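Local coordinates for protein NADP-dependent glyceraldehyde-3-phosphate dehydrogenase (Bacillus halodurans, PDB 3PRL) that probably catalyses the NADP-dependent, non-phosphorylating oxidation of glyceraldehyde 3-phosphate, as a member of the aldehyde dehydrogenase family, at residues Asp115-Thr120 and Lys172-Leu177; Asp122-Leu127 and Pro468-Met473; Lys197-Leu202 and Ile212-Gly217. All blocks are in the same frame, centred on the assembly; numbering follows the deposited sequence.

Contact 1: Asp115-Thr120 and Lys172-Leu177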
loop_
_atom_site.group_PDB
_atom_site.type_symbol
_atom_site.label_atom_id
_atom_site.label_comp_id
_atom_site.label_asym_id
_atom_site.label_seq_id
_atom_site.Cartn_x
_atom_site.Cartn_y
_atom_site.Cartn_z
ATOM N N ASP D 115 4.039 24.750 -4.375
ATOM C CA ASP D 115 4.650 23.436 -4.416
ATOM C C ASP D 115 3.881 22.424 -3.572
ATOM O O ASP D 115 3.715 21.274 -4.001
ATOM C CB ASP D 115 6.104 23.502 -3.968
ATOM C CG ASP D 115 7.000 24.192 -4.984
ATOM O OD1 ASP D 115 6.590 24.377 -6.160
ATOM O OD2 ASP D 115 8.131 24.538 -4.601
ATOM N N ILE D 116 3.410 22.842 -2.393
ATOM C CA ILE D 116 2.583 21.977 -1.540
ATOM C C ILE D 116 1.210 21.702 -2.151
ATOM O O ILE D 116 0.694 20.574 -2.054
ATOM C CB ILE D 116 2.402 22.544 -0.094
ATOM C CG1 ILE D 116 3.677 22.355 0.727
ATOM C CG2 ILE D 116 1.295 21.823 0.640
ATOM C CD1 ILE D 116 3.887 23.466 1.783
ATOM N N ILE D 117 0.620 22.717 -2.770
ATOM C CA ILE D 117 -0.687 22.592 -3.390
ATOM C C ILE D 117 -0.643 21.641 -4.605
ATOM O O ILE D 117 -1.563 20.845 -4.796
ATOM C CB ILE D 117 -1.258 23.982 -3.768
ATOM C CG1 ILE D 117 -1.573 24.791 -2.497
ATOM C CG2 ILE D 117 -2.489 23.878 -4.688
ATOM C CD1 ILE D 117 -1.695 26.255 -2.738
ATOM N N ARG D 118 0.421 21.712 -5.411
ATOM C CA ARG D 118 0.515 20.828 -6.584
ATOM C C ARG D 118 0.715 19.373 -6.174
ATOM O O ARG D 118 0.063 18.483 -6.701
ATOM C CB ARG D 118 1.608 21.292 -7.543
ATOM C CG ARG D 118 1.292 22.626 -8.186
ATOM C CD ARG D 118 2.005 22.772 -9.490
ATOM N NE ARG D 118 2.477 24.135 -9.674
ATOM C CZ ARG D 118 3.665 24.567 -9.271
ATOM N NH1 ARG D 118 4.512 23.736 -8.657
ATOM N NH2 ARG D 118 4.009 25.831 -9.487
ATOM N N HIS D 119 1.597 19.153 -5.207
ATOM C CA HIS D 119 1.937 17.817 -4.719
ATOM C C HIS D 119 0.786 17.137 -3.989
ATOM O O HIS D 119 0.661 15.913 -4.040
ATOM C CB HIS D 119 3.156 17.896 -3.814
ATOM C CG HIS D 119 3.873 16.595 -3.666
ATOM N ND1 HIS D 119 4.941 16.241 -4.460
ATOM C CD2 HIS D 119 3.663 15.556 -2.827
ATOM C CE1 HIS D 119 5.366 15.042 -4.109
ATOM N NE2 HIS D 119 4.604 14.603 -3.125
ATOM N N THR D 120 -0.020 17.951 -3.298
ATOM C CA THR D 120 -1.272 17.566 -2.649
ATOM C C THR D 120 -2.307 17.143 -3.689
ATOM O O THR D 120 -2.992 16.124 -3.517
ATOM C CB THR D 120 -1.865 18.768 -1.801
ATOM O OG1 THR D 120 -1.026 19.052 -0.677
ATOM C CG2 THR D 120 -3.242 18.466 -1.279
ATOM N N LYS D 172 -3.777 23.320 4.730
ATOM C CA LYS D 172 -5.048 22.817 5.285
ATOM C C LYS D 172 -6.160 22.863 4.267
ATOM O O LYS D 172 -6.934 21.912 4.143
ATOM C CB LYS D 172 -5.474 23.638 6.499
ATOM C CG LYS D 172 -4.524 23.523 7.683
ATOM C CD LYS D 172 -4.852 24.568 8.753
ATOM C CE LYS D 172 -3.936 24.433 9.956
ATOM N NZ LYS D 172 -2.512 24.453 9.520
ATOM N N ILE D 173 -6.243 23.978 3.543
ATOM C CA ILE D 173 -7.273 24.161 2.527
ATOM C C ILE D 173 -7.116 23.184 1.351
ATOM O O ILE D 173 -8.097 22.554 0.967
ATOM C CB ILE D 173 -7.365 25.626 2.021
ATOM C CG1 ILE D 173 -7.510 26.604 3.195
ATOM C CG2 ILE D 173 -8.562 25.800 1.059
ATOM C CD1 ILE D 173 -7.265 28.066 2.796
ATOM N N ALA D 174 -5.906 23.025 0.807
ATOM C CA ALA D 174 -5.708 22.158 -0.382
ATOM C C ALA D 174 -6.139 20.711 -0.179
ATOM O O ALA D 174 -6.901 20.207 -1.001
ATOM C CB ALA D 174 -4.264 22.211 -0.908
ATOM N N PRO D 175 -5.633 20.028 0.888
ATOM C CA PRO D 175 -6.049 18.621 1.005
ATOM C C PRO D 175 -7.534 18.490 1.236
ATOM O O PRO D 175 -8.143 17.516 0.789
ATOM C CB PRO D 175 -5.285 18.093 2.232
ATOM C CG PRO D 175 -4.582 19.324 2.877
ATOM C CD PRO D 175 -4.503 20.368 1.793
ATOM N N ALA D 176 -8.104 19.460 1.943
ATOM C CA ALA D 176 -9.539 19.487 2.231
ATOM C C ALA D 176 -10.416 19.553 0.981
ATOM O O ALA D 176 -11.346 18.750 0.823
ATOM C CB ALA D 176 -9.875 20.629 3.214
ATOM N N LEU D 177 -10.117 20.484 0.078
ATOM C CA LEU D 177 -10.964 20.677 -1.104
ATOM C C LEU D 177 -10.773 19.571 -2.118
ATOM O O LEU D 177 -11.739 19.129 -2.754
ATOM C CB LEU D 177 -10.661 22.002 -1.797
ATOM C CG LEU D 177 -10.635 23.320 -1.005
ATOM C CD1 LEU D 177 -10.182 24.422 -1.942
ATOM C CD2 LEU D 177 -11.969 23.660 -0.377
#
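T120 holds the carbonyl oxygen of I116 with two bonds, one from its backbone N and one from its side-chain hydroxyl. The helical bond T120 N to I116 O is 3.0 Å long; the bond T120 OG1 to I116 O is shorter, at 2.7 Å. The two donors come from opposite faces of the carbonyl plane, OG1 being tilted 34° from it. The OG1 bond gives the buried hydroxyl a partner in its own helix and holds the side-chain torsion. With OG1 beside the backbone N (chi1 -68°), the methyl CG2 lies anti to that N, on the branch directed at helix 172-177. It presses on backbone as much as on side chain: T120 CG2 is 3.6 Å from P175 N and 3.9 Å from A174 CB. A proline N carries no hydrogen, and the helix is kinked there, so the apolar methyl covers a point where no donor needs a partner. Replacing T120 by a serine would keep the hydroxyl but remove CG2, and would probably open a gap beside A174 and P175. A174 CB also meets I117, one turn before T120, with I117 CG1 4.1 Å from A174 CB. No hydrogen bond or salt bridge joins the two segments; the contact is van der Waals packing, of a methyl on backbone and of side chain on side chain. I117 continues to L77, W80 and L84 of helix 70-86, while P175 also touches S469 and L470 of helix 466-472. The short axes approach to 9.3 Å and cross at -18°, and the I117 and A174 CA atoms lie 5.9 Å apart. This is nearly parallel helix-helix packing round A174, T120 and P175, with I117 beside them, within the helical layer beside the coenzyme-domain sheet of an aldehyde dehydrogenase.

Contact 2: Asp122-Leu127 and Pro468-Met473; sequences DEALRL and PSLLSM
A type I beta turn, A124 to L127, follows on from helix 103-124, and E123 and A124 from the helix, together with L127 from the turn, receive L470 of the short helix 466-472. L470 carries the contact from its side, and much of the 182 Å² buried in total comes from it. Its CD1 lies against the aliphatic part of the glutamate, 3.5 Å from E123 CG, the two chains running at a slant to each other. E123 CG is brought there by lying anti to its backbone N (chi1 -165°). The bend at chi2 (69°) then turns the carboxylate off toward another chain, where E123 OE2 pairs with R126 NE of the third subunit. The second methyl branch of the leucine takes the alanine, L470 CD2 being 4.3 Å from A124 CB. From the turn, L127 CD1 reaches the root of the same side chain, 4.0 Å from L470 CB. The turn is tied back by R126, whose NH1 donates to D122 O at 2.8 Å, the oxygen lying in the guanidinium plane. Around this junction, V178 of helix 167-178 touches both A124 and L470, I70 of helix 70-86 lies against A124, and M473, just before strand 474-482, packs on P175 and A176.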
loop_
_atom_site.group_PDB
_atom_site.type_symbol
_atom_site.label_atom_id
_atom_site.label_comp_id
_atom_site.label_asym_id
_atom_site.label_seq_id
_atom_site.Cartn_x
_atom_site.Cartn_y
_atom_site.Cartn_z
ATOM N N ASP D 122 -1.731 16.032 -6.821
ATOM C CA ASP D 122 -1.290 14.747 -7.423
ATOM C C ASP D 122 -1.488 13.583 -6.428
ATOM O O ASP D 122 -1.809 12.460 -6.818
ATOM C CB ASP D 122 0.193 14.747 -7.853
ATOM C CG ASP D 122 0.647 16.033 -8.545
ATOM O OD1 ASP D 122 -0.035 16.511 -9.463
ATOM O OD2 ASP D 122 1.750 16.537 -8.186
ATOM N N GLU D 123 -1.259 13.852 -5.144
ATOM C CA GLU D 123 -1.428 12.812 -4.125
ATOM C C GLU D 123 -2.884 12.362 -3.998
ATOM O O GLU D 123 -3.161 11.186 -3.723
ATOM C CB GLU D 123 -0.870 13.258 -2.781
ATOM C CG GLU D 123 -0.669 12.126 -1.770
ATOM C CD GLU D 123 0.451 11.159 -2.146
ATOM O OE1 GLU D 123 0.227 9.942 -2.085
ATOM O OE2 GLU D 123 1.559 11.608 -2.496
ATOM N N ALA D 124 -3.812 13.290 -4.225
ATOM C CA ALA D 124 -5.232 12.963 -4.172
ATOM C C ALA D 124 -5.639 12.026 -5.313
ATOM O O ALA D 124 -6.404 11.075 -5.106
ATOM C CB ALA D 124 -6.076 14.210 -4.169
ATOM N N LEU D 125 -5.114 12.298 -6.501
ATOM C CA LEU D 125 -5.289 11.429 -7.668
ATOM C C LEU D 125 -4.881 9.979 -7.398
ATOM O O LEU D 125 -5.275 9.070 -8.129
ATOM C CB LEU D 125 -4.440 11.926 -8.830
ATOM C CG LEU D 125 -4.896 13.103 -9.693
ATOM C CD1 LEU D 125 -3.936 13.216 -10.858
ATOM C CD2 LEU D 125 -6.360 12.959 -10.168
ATOM N N ARG D 126 -4.084 9.759 -6.365
ATOM C CA ARG D 126 -3.571 8.413 -6.128
ATOM C C ARG D 126 -4.127 7.708 -4.897
ATOM O O ARG D 126 -3.581 6.691 -4.457
ATOM C CB ARG D 126 -2.048 8.439 -6.120
ATOM C CG ARG D 126 -1.507 8.492 -7.514
ATOM C CD ARG D 126 -0.359 9.428 -7.634
ATOM N NE ARG D 126 0.045 9.563 -9.025
ATOM C CZ ARG D 126 -0.122 10.652 -9.773
ATOM N NH1 ARG D 126 -0.724 11.731 -9.291
ATOM N NH2 ARG D 126 0.294 10.639 -11.034
ATOM N N LEU D 127 -5.214 8.236 -4.342
ATOM C CA LEU D 127 -5.859 7.564 -3.227
ATOM C C LEU D 127 -6.747 6.454 -3.770
ATOM O O LEU D 127 -7.921 6.667 -4.072
ATOM C CB LEU D 127 -6.650 8.540 -2.354
ATOM C CG LEU D 127 -5.916 9.758 -1.795
ATOM C CD1 LEU D 127 -6.793 10.384 -0.728
ATOM C CD2 LEU D 127 -4.558 9.427 -1.208
ATOM N N PRO D 468 -0.745 12.172 4.895
ATOM C CA PRO D 468 -1.468 12.024 6.170
ATOM C C PRO D 468 -2.598 13.041 6.289
ATOM O O PRO D 468 -3.643 12.734 6.873
ATOM C CB PRO D 468 -0.385 12.307 7.231
ATOM C CG PRO D 468 0.884 11.905 6.550
ATOM C CD PRO D 468 0.711 12.284 5.112
ATOM N N SER D 469 -2.375 14.238 5.735
ATOM C CA SER D 469 -3.401 15.269 5.659
ATOM C C SER D 469 -4.629 14.785 4.914
ATOM O O SER D 469 -5.745 14.968 5.387
ATOM C CB SER D 469 -2.852 16.532 4.985
ATOM O OG SER D 469 -1.943 17.154 5.881
ATOM N N LEU D 470 -4.432 14.160 3.757
ATOM C CA LEU D 470 -5.571 13.685 2.946
ATOM C C LEU D 470 -6.472 12.698 3.676
ATOM O O LEU D 470 -7.703 12.764 3.539
ATOM C CB LEU D 470 -5.077 13.090 1.628
ATOM C CG LEU D 470 -4.470 14.168 0.733
ATOM C CD1 LEU D 470 -3.515 13.586 -0.264
ATOM C CD2 LEU D 470 -5.563 14.915 0.028
ATOM N N LEU D 471 -5.843 11.797 4.444
ATOM C CA LEU D 471 -6.510 10.771 5.251
ATOM C C LEU D 471 -7.277 11.366 6.419
ATOM O O LEU D 471 -8.324 10.851 6.831
ATOM C CB LEU D 471 -5.474 9.762 5.803
ATOM C CG LEU D 471 -5.018 8.567 4.926
ATOM C CD1 LEU D 471 -4.952 8.870 3.437
ATOM C CD2 LEU D 471 -3.678 7.965 5.380
ATOM N N SER D 472 -6.731 12.436 6.980
ATOM C CA SER D 472 -7.387 13.086 8.096
ATOM C C SER D 472 -8.604 13.878 7.605
ATOM O O SER D 472 -9.479 14.242 8.406
ATOM C CB SER D 472 -6.401 13.986 8.827
ATOM O OG SER D 472 -5.999 15.043 7.985
ATOM N N MET D 473 -8.668 14.095 6.288
ATOM C CA MET D 473 -9.742 14.866 5.659
ATOM C C MET D 473 -10.902 13.995 5.175
ATOM O O MET D 473 -11.874 14.498 4.612
ATOM C CB MET D 473 -9.207 15.657 4.461
ATOM C CG MET D 473 -8.002 16.553 4.744
ATOM S SD MET D 473 -8.384 18.116 5.562
ATOM C CE MET D 473 -6.747 18.727 5.959
#

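Contact 3: Lys197-Leu202 and Ile212-Gly217; sequences KMVEAL and IQVVTG
V199, pointing from helix 197-202 toward strand 212-214, meets V214 with the two side chains sliding past each other in opposite directions. The closest pair is V199 CG1 and V214 CG2 at 3.7 Å, and V199 CG2 is almost as near to the same V214 CG2, at 3.9 Å, so one strand methyl sits against both branches of the helix valine. V199 CG1 is placed for this by lying anti to the backbone N (chi1 160°). I212 comes in at a slant instead, its CG1 4.2 Å from V199 CG1. One turn further along the helix, L202 meets the other branch of the same isoleucine, with L202 CD2 4.3 Å from I212 CG2. I212 and V214 both point toward the helix while Q213 between them points away, where its amide OE1 accepts a hydrogen bond from N17 N. The axes come within 10.1 Å and their directions differ by 153°, so helix and strand run roughly antiparallel. That is the geometry of a beta-alpha-beta crossover: helix 192-204 leads from strand 182-186 back to its parallel neighbour 212-214, as in the Rossmann-like coenzyme domain of aldehyde dehydrogenases.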
loop_
_atom_site.group_PDB
_atom_site.type_symbol
_atom_site.label_atom_id
_atom_site.label_comp_id
_atom_site.label_asym_id
_atom_site.label_seq_id
_atom_site.Cartn_x
_atom_site.Cartn_y
_atom_site.Cartn_z
ATOM N N LYS D 197 -5.443 37.524 0.336
ATOM C CA LYS D 197 -4.775 37.532 -0.971
ATOM C C LYS D 197 -4.523 36.123 -1.493
ATOM O O LYS D 197 -4.665 35.873 -2.680
ATOM C CB LYS D 197 -3.454 38.323 -0.945
ATOM C CG LYS D 197 -3.611 39.831 -0.970
ATOM C CD LYS D 197 -4.123 40.320 -2.315
ATOM C CE LYS D 197 -4.494 41.790 -2.281
ATOM N NZ LYS D 197 -5.300 42.142 -3.475
ATOM N N MET D 198 -4.154 35.204 -0.607
ATOM C CA MET D 198 -4.031 33.802 -1.014
ATOM C C MET D 198 -5.352 33.266 -1.556
ATOM O O MET D 198 -5.377 32.621 -2.623
ATOM C CB MET D 198 -3.523 32.920 0.118
ATOM C CG MET D 198 -3.487 31.442 -0.233
ATOM S SD MET D 198 -3.414 30.404 1.217
ATOM C CE MET D 198 -5.039 30.702 1.933
ATOM N N VAL D 199 -6.441 33.529 -0.827
ATOM C CA VAL D 199 -7.782 33.027 -1.196
ATOM C C VAL D 199 -8.291 33.644 -2.484
ATOM O O VAL D 199 -8.958 32.981 -3.285
ATOM C CB VAL D 199 -8.805 33.218 -0.060
ATOM C CG1 VAL D 199 -10.255 33.176 -0.577
ATOM C CG2 VAL D 199 -8.604 32.151 0.988
ATOM N N GLU D 200 -7.978 34.920 -2.679
ATOM C CA GLU D 200 -8.288 35.627 -3.914
ATOM C C GLU D 200 -7.819 34.874 -5.159
ATOM O O GLU D 200 -8.566 34.743 -6.134
ATOM C CB GLU D 200 -7.640 37.002 -3.893
ATOM C CG GLU D 200 -8.404 38.028 -3.079
ATOM C CD GLU D 200 -7.935 39.443 -3.342
ATOM O OE1 GLU D 200 -7.582 39.761 -4.501
ATOM O OE2 GLU D 200 -7.924 40.230 -2.377
ATOM N N ALA D 201 -6.568 34.414 -5.116
ATOM C CA ALA D 201 -5.983 33.611 -6.192
ATOM C C ALA D 201 -6.778 32.332 -6.447
ATOM O O ALA D 201 -6.870 31.890 -7.578
ATOM C CB ALA D 201 -4.510 33.291 -5.891
ATOM N N LEU D 202 -7.370 31.759 -5.400
ATOM C CA LEU D 202 -8.192 30.536 -5.528
ATOM C C LEU D 202 -9.511 30.852 -6.231
ATOM O O LEU D 202 -10.001 30.074 -7.062
ATOM C CB LEU D 202 -8.477 29.942 -4.144
ATOM C CG LEU D 202 -8.701 28.439 -3.944
ATOM C CD1 LEU D 202 -8.693 28.138 -2.463
ATOM C CD2 LEU D 202 -9.981 27.941 -4.560
ATOM N N ILE D 212 -14.902 27.478 -0.615
ATOM C CA ILE D 212 -14.060 28.232 0.294
ATOM C C ILE D 212 -14.819 29.471 0.790
ATOM O O ILE D 212 -15.307 30.282 -0.008
ATOM C CB ILE D 212 -12.698 28.632 -0.376
ATOM C CG1 ILE D 212 -11.806 29.456 0.582
ATOM C CG2 ILE D 212 -12.915 29.362 -1.707
ATOM C CD1 ILE D 212 -11.176 28.629 1.706
ATOM N N GLN D 213 -14.937 29.573 2.112
ATOM C CA GLN D 213 -15.458 30.762 2.788
ATOM C C GLN D 213 -14.372 31.291 3.724
ATOM O O GLN D 213 -13.678 30.504 4.380
ATOM C CB GLN D 213 -16.718 30.415 3.584
ATOM C CG GLN D 213 -17.707 29.512 2.833
ATOM C CD GLN D 213 -18.596 30.267 1.862
ATOM O OE1 GLN D 213 -18.119 31.040 1.013
ATOM N NE2 GLN D 213 -19.906 30.054 1.984
ATOM N N VAL D 214 -14.204 32.615 3.760
ATOM C CA VAL D 214 -13.248 33.236 4.691
ATOM C C VAL D 214 -14.005 33.884 5.838
ATOM O O VAL D 214 -14.888 34.706 5.622
ATOM C CB VAL D 214 -12.339 34.300 4.018
ATOM C CG1 VAL D 214 -11.262 34.796 5.002
ATOM C CG2 VAL D 214 -11.707 33.750 2.743
ATOM N N VAL D 215 -13.688 33.475 7.059
ATOM C CA VAL D 215 -14.295 34.092 8.222
ATOM C C VAL D 215 -13.227 34.871 8.949
ATOM O O VAL D 215 -12.199 34.329 9.303
ATOM C CB VAL D 215 -15.014 33.073 9.152
ATOM C CG1 VAL D 215 -16.301 32.564 8.480
ATOM C CG2 VAL D 215 -14.093 31.897 9.540
ATOM N N THR D 216 -13.461 36.168 9.128
ATOM C CA THR D 216 -12.572 36.993 9.914
ATOM C C THR D 216 -13.361 37.671 11.024
ATOM O O THR D 216 -14.557 37.926 10.898
ATOM C CB THR D 216 -11.822 38.048 9.059
ATOM O OG1 THR D 216 -12.768 38.834 8.327
ATOM C CG2 THR D 216 -10.848 37.372 8.089
ATOM N N GLY D 217 -12.679 37.960 12.116
ATOM C CA GLY D 217 -13.336 38.504 13.276
ATOM C C GLY D 217 -12.368 38.475 14.420
ATOM O O GLY D 217 -11.355 37.772 14.373
#

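How the contacts relate
Contacts 1 and 2 share helix 103-124, their centres 9 Å apart, and they touch directly: P175 O lies 3.7 Å from L470 CD2, and A176 CB lies 3.7 Å from M473 SD. Contact 1 also reaches contact 3, 15 Å away between centres, through the other side of helix 167-178, where I173 CD1 is 3.6 Å from M198 CE. Contacts 2 and 3 do not touch, their nearest atoms being about 12 Å apart, so segment 172-177 bridges them. Toward the chemistry, the P175 side chain is about 9 Å from that of E259, the predicted active-site residue, and V214 is about 7 Å from the NADP-binding K186, side chain to side chain.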